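Local coordinates for Spermidine/putrescine ABC transporter, periplasmic binding protein (PDB 2V84) that probably binds polyamines such as spermidine and putrescine as the periplasmic receptor lipoprotein of an ABC import system, at residues Y144-S149 with D244-Q249; K154-R159 with F221-G226; E168-A173 with A190-L195; D250-V255 with R319-T324. All coordinates share one frame; numbering follows the deposited sequence.

Contact 1: residues Y144-S149 with D244-Q249; sequences YARTWS and DFFIPQ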
loop_
_atom_site.group_PDB
_atom_site.type_symbol
_atom_site.label_atom_id
_atom_site.label_comp_id
_atom_site.label_asym_id
_atom_site.label_seq_id
_atom_site.Cartn_x
_atom_site.Cartn_y
_atom_site.Cartn_z
ATOM N N TYR A 144 14.972 -12.879 -17.682
ATOM C CA TYR A 144 13.617 -13.002 -17.131
ATOM C C TYR A 144 12.684 -12.061 -17.866
ATOM O O TYR A 144 13.126 -11.028 -18.386
ATOM C CB TYR A 144 13.604 -12.703 -15.605
ATOM C CG TYR A 144 14.226 -11.367 -15.260
ATOM C CD1 TYR A 144 15.619 -11.239 -15.132
ATOM C CD2 TYR A 144 13.431 -10.223 -15.088
ATOM C CE1 TYR A 144 16.203 -10.007 -14.838
ATOM C CE2 TYR A 144 14.004 -8.982 -14.802
ATOM C CZ TYR A 144 15.406 -8.895 -14.693
ATOM O OH TYR A 144 16.000 -7.690 -14.413
ATOM N N ALA A 145 11.397 -12.411 -17.903
ATOM C CA ALA A 145 10.386 -11.483 -18.388
ATOM C C ALA A 145 9.862 -10.750 -17.171
ATOM O O ALA A 145 9.821 -11.314 -16.071
ATOM C CB ALA A 145 9.238 -12.228 -19.117
ATOM N N ARG A 146 9.458 -9.494 -17.365
ATOM C CA ARG A 146 9.039 -8.628 -16.263
ATOM C C ARG A 146 7.534 -8.767 -16.028
ATOM O O ARG A 146 6.738 -7.861 -16.315
ATOM C CB ARG A 146 9.421 -7.174 -16.567
ATOM C CG ARG A 146 10.913 -6.909 -16.557
ATOM C CD ARG A 146 11.194 -5.385 -16.465
ATOM N NE ARG A 146 12.624 -5.078 -16.367
ATOM C CZ ARG A 146 13.470 -4.986 -17.399
ATOM N NH1 ARG A 146 13.057 -5.181 -18.651
ATOM N NH2 ARG A 146 14.755 -4.705 -17.190
ATOM N N THR A 147 7.141 -9.943 -15.549
ATOM C CA THR A 147 5.740 -10.353 -15.483
ATOM C C THR A 147 5.540 -11.215 -14.233
ATOM O O THR A 147 6.497 -11.772 -13.699
ATOM C CB THR A 147 5.289 -11.192 -16.738
ATOM O OG1 THR A 147 5.981 -12.454 -16.746
ATOM C CG2 THR A 147 5.597 -10.477 -18.050
ATOM N N TRP A 148 4.288 -11.357 -13.810
ATOM C CA TRP A 148 3.955 -12.223 -12.662
ATOM C C TRP A 148 4.296 -13.692 -12.901
ATOM O O TRP A 148 4.439 -14.459 -11.957
ATOM C CB TRP A 148 2.458 -12.103 -12.313
ATOM C CG TRP A 148 2.108 -10.708 -11.846
ATOM C CD1 TRP A 148 1.440 -9.760 -12.553
ATOM C CD2 TRP A 148 2.464 -10.098 -10.590
ATOM N NE1 TRP A 148 1.357 -8.594 -11.824
ATOM C CE2 TRP A 148 1.970 -8.773 -10.614
ATOM C CE3 TRP A 148 3.142 -10.546 -9.451
ATOM C CZ2 TRP A 148 2.142 -7.881 -9.542
ATOM C CZ3 TRP A 148 3.316 -9.665 -8.382
ATOM C CH2 TRP A 148 2.800 -8.346 -8.431
ATOM N N SER A 149 4.329 -14.106 -14.165
ATOM C CA SER A 149 4.597 -15.491 -14.473
ATOM C C SER A 149 6.020 -15.860 -14.077
ATOM O O SER A 149 6.420 -17.011 -14.214
ATOM C CB SER A 149 4.341 -15.770 -15.945
ATOM O OG SER A 149 2.923 -15.833 -16.171
ATOM N N ASP A 244 16.524 -5.290 -9.989
ATOM C CA ASP A 244 15.514 -4.761 -10.876
ATOM C C ASP A 244 14.219 -4.940 -10.141
ATOM O O ASP A 244 13.783 -6.077 -9.934
ATOM C CB ASP A 244 15.483 -5.558 -12.182
ATOM C CG ASP A 244 14.544 -4.978 -13.216
ATOM O OD1 ASP A 244 13.874 -3.946 -12.973
ATOM O OD2 ASP A 244 14.458 -5.587 -14.308
ATOM N N PHE A 245 13.647 -3.822 -9.707
ATOM C CA PHE A 245 12.328 -3.799 -9.132
ATOM C C PHE A 245 11.424 -3.275 -10.221
ATOM O O PHE A 245 11.751 -2.262 -10.850
ATOM C CB PHE A 245 12.245 -2.873 -7.899
ATOM C CG PHE A 245 10.865 -2.736 -7.378
ATOM C CD1 PHE A 245 10.359 -3.655 -6.463
ATOM C CD2 PHE A 245 10.021 -1.751 -7.880
ATOM C CE1 PHE A 245 9.044 -3.574 -6.070
ATOM C CE2 PHE A 245 8.724 -1.655 -7.461
ATOM C CZ PHE A 245 8.227 -2.573 -6.561
ATOM N N PHE A 246 10.301 -3.952 -10.437
ATOM C CA PHE A 246 9.296 -3.512 -11.407
ATOM C C PHE A 246 7.910 -3.890 -10.945
ATOM O O PHE A 246 7.719 -4.888 -10.260
ATOM C CB PHE A 246 9.540 -4.136 -12.799
ATOM C CG PHE A 246 9.741 -5.622 -12.770
ATOM C CD1 PHE A 246 11.006 -6.160 -12.549
ATOM C CD2 PHE A 246 8.684 -6.486 -12.998
ATOM C CE1 PHE A 246 11.203 -7.545 -12.506
ATOM C CE2 PHE A 246 8.864 -7.857 -12.960
ATOM C CZ PHE A 246 10.135 -8.394 -12.711
ATOM N N ILE A 247 6.935 -3.085 -11.340
ATOM C CA ILE A 247 5.536 -3.462 -11.227
ATOM C C ILE A 247 5.179 -3.916 -12.642
ATOM O O ILE A 247 5.346 -3.138 -13.577
ATOM C CB ILE A 247 4.672 -2.247 -10.805
ATOM C CG1 ILE A 247 5.150 -1.693 -9.458
ATOM C CG2 ILE A 247 3.168 -2.606 -10.817
ATOM C CD1 ILE A 247 5.038 -0.171 -9.311
ATOM N N PRO A 248 4.723 -5.182 -12.819
ATOM C CA PRO A 248 4.432 -5.688 -14.149
ATOM C C PRO A 248 3.471 -4.776 -14.926
ATOM O O PRO A 248 2.427 -4.384 -14.393
ATOM C CB PRO A 248 3.800 -7.052 -13.860
ATOM C CG PRO A 248 4.491 -7.475 -12.590
ATOM C CD PRO A 248 4.536 -6.219 -11.784
ATOM N N GLN A 249 3.849 -4.439 -16.158
ATOM C CA GLN A 249 3.154 -3.418 -16.952
ATOM C C GLN A 249 2.279 -4.002 -18.062
ATOM O O GLN A 249 1.519 -3.261 -18.707
ATOM C CB GLN A 249 4.168 -2.425 -17.545
ATOM C CG GLN A 249 4.968 -1.614 -16.515
ATOM C CD GLN A 249 4.127 -0.614 -15.725
ATOM O OE1 GLN A 249 3.490 0.267 -16.294
ATOM N NE2 GLN A 249 4.133 -0.745 -14.414
HETATM O O HOH W 1 6.453 -5.149 -17.027
#
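The loop that follows strand 125-137 lies against the end of strand 243-246 in the mixed sheet, and Y144, R146 and W148 each meet a residue of that strand or its extension. Y144 OH donates to the anti lone pair of D244 OD2 at 2.6 Å. R146 NE reaches the syn lone pair of D244 OD2 at 2.8 Å in a salt bridge, with the oxygen 22° out of the guanidinium plane. A weak third bond comes from R146 NH2. The extended R146 chain crosses the F246 ring, its CB over one face 3.9 Å from the ring centroid. The F246 ring is brought under the arginine by chi1 of 50°, which sets CG between the backbone N and the carbonyl carbon. Further along, P248 CG sits over the five-membered ring of W148, 3.5 Å from its centroid, in a CH-pi contact. One water links R146 O to Q249 N. W148 NE1 bonds to S253 OG, which probably restrains the indole that P248 covers. A hydroxyl and a guanidinium N-H on one carboxylate oxygen would probably favour the ionised form of D244 and keep the start of the R146 chain over the phenyl ring.

Contact 2: residues K154-R159 with F221-G226; sequences KDLAYR and FVVAHG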
loop_
_atom_site.group_PDB
_atom_site.type_symbol
_atom_site.label_atom_id
_atom_site.label_comp_id
_atom_site.label_asym_id
_atom_site.label_seq_id
_atom_site.Cartn_x
_atom_site.Cartn_y
_atom_site.Cartn_z
ATOM N N LYS A 154 10.344 -22.846 -12.617
ATOM C CA LYS A 154 10.836 -24.009 -11.867
ATOM C C LYS A 154 12.335 -24.003 -11.575
ATOM O O LYS A 154 12.755 -24.576 -10.565
ATOM C CB LYS A 154 10.376 -25.326 -12.512
ATOM C CG LYS A 154 8.861 -25.537 -12.322
ATOM C CD LYS A 154 8.386 -26.983 -12.506
ATOM C CE LYS A 154 6.848 -27.021 -12.565
ATOM N NZ LYS A 154 6.245 -28.393 -12.611
ATOM N N ASP A 155 13.106 -23.320 -12.429
ATOM C CA ASP A 155 14.547 -23.115 -12.243
ATOM C C ASP A 155 14.925 -22.186 -11.080
ATOM O O ASP A 155 16.088 -22.153 -10.651
ATOM C CB ASP A 155 15.227 -22.686 -13.556
ATOM C CG ASP A 155 14.821 -21.290 -14.031
ATOM O OD1 ASP A 155 13.627 -20.931 -14.012
ATOM O OD2 ASP A 155 15.721 -20.544 -14.470
ATOM N N LEU A 156 13.932 -21.464 -10.560
ATOM C CA LEU A 156 14.091 -20.599 -9.386
ATOM C C LEU A 156 13.333 -21.131 -8.168
ATOM O O LEU A 156 13.212 -20.441 -7.154
ATOM C CB LEU A 156 13.642 -19.166 -9.726
ATOM C CG LEU A 156 14.256 -18.519 -10.981
ATOM C CD1 LEU A 156 13.532 -17.233 -11.320
ATOM C CD2 LEU A 156 15.738 -18.257 -10.780
ATOM N N ALA A 157 12.838 -22.365 -8.262
ATOM C CA ALA A 157 12.045 -22.955 -7.188
ATOM C C ALA A 157 12.786 -22.949 -5.855
ATOM O O ALA A 157 13.995 -23.239 -5.793
ATOM C CB ALA A 157 11.597 -24.360 -7.553
ATOM N N TYR A 158 12.051 -22.592 -4.799
ATOM C CA TYR A 158 12.566 -22.460 -3.427
ATOM C C TYR A 158 13.620 -21.362 -3.296
ATOM O O TYR A 158 14.491 -21.408 -2.427
ATOM C CB TYR A 158 13.078 -23.809 -2.884
ATOM C CG TYR A 158 12.213 -24.987 -3.314
ATOM C CD1 TYR A 158 10.854 -25.061 -2.955
ATOM C CD2 TYR A 158 12.749 -26.014 -4.105
ATOM C CE1 TYR A 158 10.061 -26.136 -3.363
ATOM C CE2 TYR A 158 11.966 -27.093 -4.519
ATOM C CZ TYR A 158 10.632 -27.151 -4.144
ATOM O OH TYR A 158 9.874 -28.230 -4.563
ATOM N N ARG A 159 13.546 -20.375 -4.182
ATOM C CA ARG A 159 14.370 -19.180 -4.071
ATOM C C ARG A 159 13.518 -17.958 -4.353
ATOM O O ARG A 159 14.026 -16.917 -4.715
ATOM C CB ARG A 159 15.588 -19.243 -5.014
ATOM C CG ARG A 159 16.548 -20.381 -4.698
ATOM C CD ARG A 159 17.896 -20.196 -5.404
ATOM N NE ARG A 159 17.785 -20.387 -6.844
ATOM C CZ ARG A 159 18.627 -19.875 -7.744
ATOM N NH1 ARG A 159 19.647 -19.113 -7.362
ATOM N NH2 ARG A 159 18.430 -20.117 -9.038
ATOM N N PHE A 221 16.330 -15.335 -1.260
ATOM C CA PHE A 221 15.322 -15.221 -2.310
ATOM C C PHE A 221 15.945 -14.433 -3.441
ATOM O O PHE A 221 16.548 -13.388 -3.192
ATOM C CB PHE A 221 14.055 -14.475 -1.863
ATOM C CG PHE A 221 13.378 -15.034 -0.627
ATOM C CD1 PHE A 221 13.612 -16.335 -0.179
ATOM C CD2 PHE A 221 12.450 -14.253 0.055
ATOM C CE1 PHE A 221 12.949 -16.825 0.961
ATOM C CE2 PHE A 221 11.789 -14.729 1.179
ATOM C CZ PHE A 221 12.038 -16.017 1.639
ATOM N N VAL A 222 15.802 -14.904 -4.677
ATOM C CA VAL A 222 16.395 -14.170 -5.805
ATOM C C VAL A 222 15.339 -13.414 -6.611
ATOM O O VAL A 222 15.657 -12.546 -7.429
ATOM C CB VAL A 222 17.305 -15.061 -6.720
ATOM C CG1 VAL A 222 18.520 -15.581 -5.947
ATOM C CG2 VAL A 222 16.511 -16.215 -7.354
ATOM N N VAL A 223 14.075 -13.736 -6.344
ATOM C CA VAL A 223 12.940 -13.005 -6.881
ATOM C C VAL A 223 11.943 -12.947 -5.735
ATOM O O VAL A 223 11.643 -13.959 -5.116
ATOM C CB VAL A 223 12.264 -13.725 -8.057
ATOM C CG1 VAL A 223 11.057 -12.919 -8.520
ATOM C CG2 VAL A 223 13.212 -13.918 -9.225
ATOM N N ALA A 224 11.433 -11.758 -5.443
ATOM C CA ALA A 224 10.411 -11.664 -4.396
ATOM C C ALA A 224 9.372 -10.622 -4.702
ATOM O O ALA A 224 9.664 -9.589 -5.275
ATOM C CB ALA A 224 11.054 -11.395 -3.020
ATOM N N HIS A 225 8.136 -10.918 -4.295
ATOM C CA HIS A 225 7.013 -9.992 -4.373
ATOM C C HIS A 225 7.063 -9.054 -3.151
ATOM O O HIS A 225 7.264 -9.520 -2.023
ATOM C CB HIS A 225 5.756 -10.861 -4.321
ATOM C CG HIS A 225 4.466 -10.133 -4.507
ATOM N ND1 HIS A 225 3.281 -10.655 -4.050
ATOM C CD2 HIS A 225 4.157 -8.955 -5.099
ATOM C CE1 HIS A 225 2.288 -9.839 -4.360
ATOM N NE2 HIS A 225 2.792 -8.795 -4.998
ATOM N N GLY A 226 6.910 -7.745 -3.358
ATOM C CA GLY A 226 6.934 -6.835 -2.211
ATOM C C GLY A 226 7.041 -5.366 -2.550
ATOM O O GLY A 226 6.879 -4.981 -3.694
#
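R159 lays its guanidinium over V222, whose CG2 stands 4.2 Å above the plane near the centre of the group. The aliphatic start of the arginine shares in this, with R159 CB 3.9 Å from V222 CG2. The chain then bends at chi3 (-70°), bringing the guanidinium back across the valine and toward the 3-10 segment 154-155, where R159 NH2 makes a long, weak bond to D155 O in the guanidinium plane.

The backbone supplies the polar link: V222 N donates to R159 O at 2.7 Å, with an N-H...O angle of 159°. The same carbonyl oxygen receives a CA-H contact from F221, at 3.2 Å between F221 CA and R159 O. R159 closes a type II beta turn that begins at L156 and leads directly into strand 160-162, which pairs in parallel with strand 223-226 in the mixed sheet, so that the contact lies near the start of both strands.

L156, at the other end of the turn, divides its branches between two valines. Its CD1 approaches V223 CG2 at 3.9 Å, the side chains crossing at about a right angle, whereas CD2 touches V222 CG2 at 4.1 Å. V141 also packs on L156, and V223 touches M160 and I134 of the adjoining strands.

Contact 3: residues E168-A173 with A190-L195; sequences EVMGAA and AQAAIL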
loop_
_atom_site.group_PDB
_atom_site.type_symbol
_atom_site.label_atom_id
_atom_site.label_comp_id
_atom_site.label_asym_id
_atom_site.label_seq_id
_atom_site.Cartn_x
_atom_site.Cartn_y
_atom_site.Cartn_z
ATOM N N GLU A 168 -3.375 -8.957 -2.543
ATOM C CA GLU A 168 -2.186 -8.826 -3.412
ATOM C C GLU A 168 -1.939 -10.050 -4.273
ATOM O O GLU A 168 -1.697 -9.929 -5.479
ATOM C CB GLU A 168 -0.903 -8.537 -2.608
ATOM C CG GLU A 168 -0.772 -7.124 -2.008
ATOM C CD GLU A 168 -0.838 -5.956 -2.996
ATOM O OE1 GLU A 168 -0.836 -6.114 -4.233
ATOM O OE2 GLU A 168 -0.920 -4.830 -2.505
ATOM N N VAL A 169 -1.974 -11.232 -3.656
ATOM C CA VAL A 169 -1.658 -12.463 -4.382
ATOM C C VAL A 169 -2.789 -12.875 -5.329
ATOM O O VAL A 169 -2.552 -13.109 -6.519
ATOM C CB VAL A 169 -1.187 -13.589 -3.423
ATOM C CG1 VAL A 169 -0.870 -14.882 -4.183
ATOM C CG2 VAL A 169 0.099 -13.114 -2.709
ATOM N N MET A 170 -4.015 -12.906 -4.814
ATOM C CA MET A 170 -5.183 -13.137 -5.677
ATOM C C MET A 170 -5.263 -12.087 -6.785
ATOM O O MET A 170 -5.575 -12.407 -7.949
ATOM C CB MET A 170 -6.493 -13.174 -4.873
ATOM C CG MET A 170 -6.700 -14.437 -4.025
ATOM S SD MET A 170 -6.636 -16.005 -4.949
ATOM C CE MET A 170 -8.297 -15.979 -5.623
ATOM N N GLY A 171 -4.970 -10.838 -6.427
ATOM C CA GLY A 171 -5.000 -9.725 -7.375
ATOM C C GLY A 171 -4.024 -9.909 -8.520
ATOM O O GLY A 171 -4.381 -9.728 -9.684
ATOM N N ALA A 172 -2.793 -10.277 -8.189
ATOM C CA ALA A 172 -1.775 -10.569 -9.210
ATOM C C ALA A 172 -2.191 -11.707 -10.132
ATOM O O ALA A 172 -1.961 -11.643 -11.338
ATOM C CB ALA A 172 -0.474 -10.881 -8.556
ATOM N N ALA A 173 -2.797 -12.745 -9.563
ATOM C CA ALA A 173 -3.293 -13.889 -10.335
ATOM C C ALA A 173 -4.447 -13.486 -11.239
ATOM O O ALA A 173 -4.465 -13.831 -12.423
ATOM C CB ALA A 173 -3.704 -15.013 -9.415
ATOM N N ALA A 190 -11.839 -18.881 -8.700
ATOM C CA ALA A 190 -11.381 -20.266 -8.701
ATOM C C ALA A 190 -10.197 -20.469 -9.652
ATOM O O ALA A 190 -9.231 -21.174 -9.331
ATOM C CB ALA A 190 -12.551 -21.206 -9.061
ATOM N N GLN A 191 -10.277 -19.849 -10.823
ATOM C CA GLN A 191 -9.197 -19.900 -11.811
ATOM C C GLN A 191 -7.912 -19.270 -11.263
ATOM O O GLN A 191 -6.818 -19.807 -11.430
ATOM C CB GLN A 191 -9.650 -19.139 -13.054
ATOM C CG GLN A 191 -8.811 -19.384 -14.308
ATOM C CD GLN A 191 -9.537 -18.897 -15.566
ATOM O OE1 GLN A 191 -10.781 -18.793 -15.587
ATOM N NE2 GLN A 191 -8.765 -18.597 -16.618
ATOM N N ALA A 192 -8.060 -18.132 -10.596
ATOM C CA ALA A 192 -6.942 -17.447 -9.948
ATOM C C ALA A 192 -6.343 -18.317 -8.843
ATOM O O ALA A 192 -5.122 -18.429 -8.722
ATOM C CB ALA A 192 -7.404 -16.106 -9.388
ATOM N N ALA A 193 -7.208 -18.935 -8.040
ATOM C CA ALA A 193 -6.744 -19.840 -6.978
ATOM C C ALA A 193 -5.919 -21.011 -7.511
ATOM O O ALA A 193 -4.909 -21.392 -6.905
ATOM C CB ALA A 193 -7.910 -20.352 -6.178
ATOM N N ILE A 194 -6.366 -21.591 -8.625
ATOM C CA ILE A 194 -5.645 -22.699 -9.253
ATOM C C ILE A 194 -4.291 -22.216 -9.777
ATOM O O ILE A 194 -3.287 -22.920 -9.644
ATOM C CB ILE A 194 -6.453 -23.357 -10.394
ATOM C CG1 ILE A 194 -7.655 -24.119 -9.813
ATOM C CG2 ILE A 194 -5.557 -24.305 -11.202
ATOM C CD1 ILE A 194 -8.750 -24.505 -10.833
ATOM N N LEU A 195 -4.271 -21.025 -10.374
ATOM C CA LEU A 195 -3.002 -20.432 -10.820
ATOM C C LEU A 195 -1.982 -20.312 -9.676
ATOM O O LEU A 195 -0.837 -20.753 -9.806
ATOM C CB LEU A 195 -3.245 -19.071 -11.486
ATOM C CG LEU A 195 -2.081 -18.432 -12.251
ATOM C CD1 LEU A 195 -1.617 -19.332 -13.421
ATOM C CD2 LEU A 195 -2.436 -17.060 -12.741
#
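A192 is the first residue of helix 190-195 to make a substantial contact with helix 168-173, and its methyl group meets two side chains. A192 CB lies 3.9 Å from A173 CB, a direct meeting of two methyls, and M170 CE reaches it at the same separation. The backbone of A192 takes part too, since A192 O is 3.8 Å from A173 CB. The small alanines let the chains come close here: A173 and A192 have their CA atoms 5.1 Å apart, and the axes of the two short helical segments approach to 8.9 Å.

At A193 the partner is again the M170 methyl, now beside the backbone, with M170 CE 4.0 Å from A193 N and somewhat farther from A193 CB. The methionine is bent at chi2 (-56°) and chi3, a course that turns its terminal methyl across to the second helix. Three residues after A192, L195 sends CD2 to the other helix, 3.8 Å from A173 O and 4.1 Å from A173 CB. The interface is thus built from methyl groups and backbone atoms.

Segments 168-173 and 190-195, of helices 166-176 and 186-200, run at 102° to each other. Helix 166-176 also carries E168, a predicted spermidine-site residue. V196 and W200 of the second helix extend the cover over A173, H336 of helix 330-342 touches A193, and A172 faces W148 in the loop before strand 160-162.

Contact 4: residues D250-V255 with R319-T324; sequences DVASPV and RGTLKT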
loop_
_atom_site.group_PDB
_atom_site.type_symbol
_atom_site.label_atom_id
_atom_site.label_comp_id
_atom_site.label_asym_id
_atom_site.label_seq_id
_atom_site.Cartn_x
_atom_site.Cartn_y
_atom_site.Cartn_z
ATOM N N ASP A 250 2.377 -5.315 -18.288
ATOM C CA ASP A 250 1.621 -5.964 -19.368
ATOM C C ASP A 250 0.207 -6.382 -18.945
ATOM O O ASP A 250 -0.568 -6.880 -19.758
ATOM C CB ASP A 250 2.414 -7.134 -19.985
ATOM C CG ASP A 250 2.538 -8.339 -19.051
ATOM O OD1 ASP A 250 2.782 -8.164 -17.827
ATOM O OD2 ASP A 250 2.417 -9.475 -19.571
ATOM N N VAL A 251 -0.114 -6.151 -17.673
ATOM C CA VAL A 251 -1.409 -6.471 -17.075
ATOM C C VAL A 251 -1.818 -5.354 -16.114
ATOM O O VAL A 251 -1.001 -4.494 -15.795
ATOM C CB VAL A 251 -1.382 -7.833 -16.305
ATOM C CG1 VAL A 251 -1.117 -8.997 -17.258
ATOM C CG2 VAL A 251 -0.371 -7.802 -15.185
ATOM N N ALA A 252 -3.069 -5.369 -15.656
ATOM C CA ALA A 252 -3.551 -4.371 -14.700
ATOM C C ALA A 252 -3.254 -4.815 -13.273
ATOM O O ALA A 252 -4.137 -5.228 -12.541
ATOM C CB ALA A 252 -5.053 -4.105 -14.898
ATOM N N SER A 253 -1.980 -4.749 -12.897
ATOM C CA SER A 253 -1.525 -5.185 -11.576
ATOM C C SER A 253 -2.214 -4.415 -10.453
ATOM O O SER A 253 -2.526 -3.239 -10.619
ATOM C CB SER A 253 -0.020 -4.985 -11.446
ATOM O OG SER A 253 0.654 -5.590 -12.524
ATOM N N PRO A 254 -2.412 -5.072 -9.293
ATOM C CA PRO A 254 -3.038 -4.388 -8.165
ATOM C C PRO A 254 -2.252 -3.172 -7.662
ATOM O O PRO A 254 -1.023 -3.218 -7.465
ATOM C CB PRO A 254 -3.127 -5.451 -7.068
ATOM C CG PRO A 254 -2.581 -6.707 -7.611
ATOM C CD PRO A 254 -2.045 -6.471 -8.998
ATOM N N VAL A 255 -2.996 -2.095 -7.422
ATOM C CA VAL A 255 -2.484 -0.820 -6.940
ATOM C C VAL A 255 -3.225 -0.506 -5.618
ATOM O O VAL A 255 -4.349 -0.938 -5.423
ATOM C CB VAL A 255 -2.688 0.288 -8.039
ATOM C CG1 VAL A 255 -2.315 1.671 -7.550
ATOM C CG2 VAL A 255 -1.865 -0.035 -9.290
ATOM N N ARG A 319 -1.460 1.886 -15.519
ATOM C CA ARG A 319 -2.096 0.698 -16.106
ATOM C C ARG A 319 -2.738 -0.227 -15.074
ATOM O O ARG A 319 -3.576 -1.070 -15.418
ATOM C CB ARG A 319 -1.065 -0.110 -16.888
ATOM C CG ARG A 319 -0.538 0.596 -18.104
ATOM C CD ARG A 319 0.457 -0.259 -18.835
ATOM N NE ARG A 319 0.709 0.269 -20.166
ATOM C CZ ARG A 319 1.250 -0.423 -21.163
ATOM N NH1 ARG A 319 1.610 -1.690 -20.985
ATOM N NH2 ARG A 319 1.428 0.156 -22.343
ATOM N N GLY A 320 -2.325 -0.069 -13.820
ATOM C CA GLY A 320 -2.750 -0.932 -12.733
ATOM C C GLY A 320 -4.158 -0.665 -12.263
ATOM O O GLY A 320 -4.746 0.343 -12.628
ATOM N N THR A 321 -4.688 -1.569 -11.440
ATOM C CA THR A 321 -6.053 -1.468 -10.937
ATOM C C THR A 321 -6.052 -1.269 -9.440
ATOM O O THR A 321 -5.487 -2.064 -8.707
ATOM C CB THR A 321 -6.918 -2.717 -11.307
ATOM O OG1 THR A 321 -7.052 -2.800 -12.731
ATOM C CG2 THR A 321 -8.355 -2.623 -10.726
ATOM N N LEU A 322 -6.712 -0.198 -8.998
ATOM C CA LEU A 322 -6.847 0.113 -7.575
ATOM C C LEU A 322 -7.657 -0.967 -6.869
ATOM O O LEU A 322 -8.751 -1.290 -7.304
ATOM C CB LEU A 322 -7.542 1.488 -7.413
ATOM C CG LEU A 322 -7.579 2.065 -6.001
ATOM C CD1 LEU A 322 -6.162 2.483 -5.612
ATOM C CD2 LEU A 322 -8.562 3.240 -5.867
ATOM N N LYS A 323 -7.117 -1.521 -5.779
ATOM C CA LYS A 323 -7.838 -2.527 -4.997
ATOM C C LYS A 323 -8.995 -1.862 -4.275
ATOM O O LYS A 323 -8.831 -0.813 -3.621
ATOM C CB LYS A 323 -6.909 -3.188 -3.973
ATOM C CG LYS A 323 -5.832 -4.090 -4.587
ATOM C CD LYS A 323 -4.892 -4.589 -3.482
ATOM C CE LYS A 323 -4.061 -3.454 -2.906
ATOM N NZ LYS A 323 -3.176 -3.919 -1.778
ATOM N N THR A 324 -10.174 -2.458 -4.405
ATOM C CA THR A 324 -11.366 -1.844 -3.863
ATOM C C THR A 324 -12.099 -2.822 -2.971
ATOM O O THR A 324 -11.743 -3.998 -2.878
ATOM C CB THR A 324 -12.349 -1.414 -4.986
ATOM O OG1 THR A 324 -12.812 -2.581 -5.659
ATOM C CG2 THR A 324 -11.686 -0.461 -5.986
#
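Residues 254-255 and 321-322 run as parallel strands, joined by T321 N to S253 O at 2.9 Å, V255 N to T321 O at 2.8 Å and K323 N to V255 O at 2.9 Å. CA-H contacts from P254 to T321 O and from L322 to V255 O supplement these bonds.

P254 and T321 project to one face of the sheet, V255 and L322 to the other. V255 CG2 lies over the backbone of G320, 3.7 Å from G320 CA; the CA of this glycine is also close to S253 O. V255 CG1 meets L322 CD1 more loosely. A252, the centre of an inverse gamma turn, brings its CB to 3.2 Å from T321 OG1. P254 CB touches K323 CG at 3.9 Å, and the lysine chain, bent at chi3 (-68°), passes alongside V255 O.

The K323 amine forms salt bridges with E168, a predicted spermidine-site residue, and with the sulfonate of a bound MES molecule, probably from the crystallisation liquor. L322 N also makes a hydrogen bond to this sulfonate. The short parallel pair is consistent with one wall of the ligand cleft found in periplasmic binding proteins, with K323 directed toward the predicted polyamine site.

From the N terminus, the loop after strand 125-137 supplies the first halves of contacts 1 and 2. Contact 3 closes earliest, joining helices 166-176 and 186-200; contact 2 encloses it, returning at strand 223-226, and contact 1 encloses both, returning at strand 243-246. No two contacts cross. Contact 4 follows in series, bringing residues 319-324 back to the start of strand 254-260. Contacts 1, 2 and 4 reach the same mixed sheet, while contact 3 belongs to the helices packed beside it. W148 touches H225 and so ties contact 1 to contact 2, and H225 packs on E168 of contact 3. P254 against A172 connects contacts 3 and 4, and Q249 O with R319 NH1 links contacts 1 and 4.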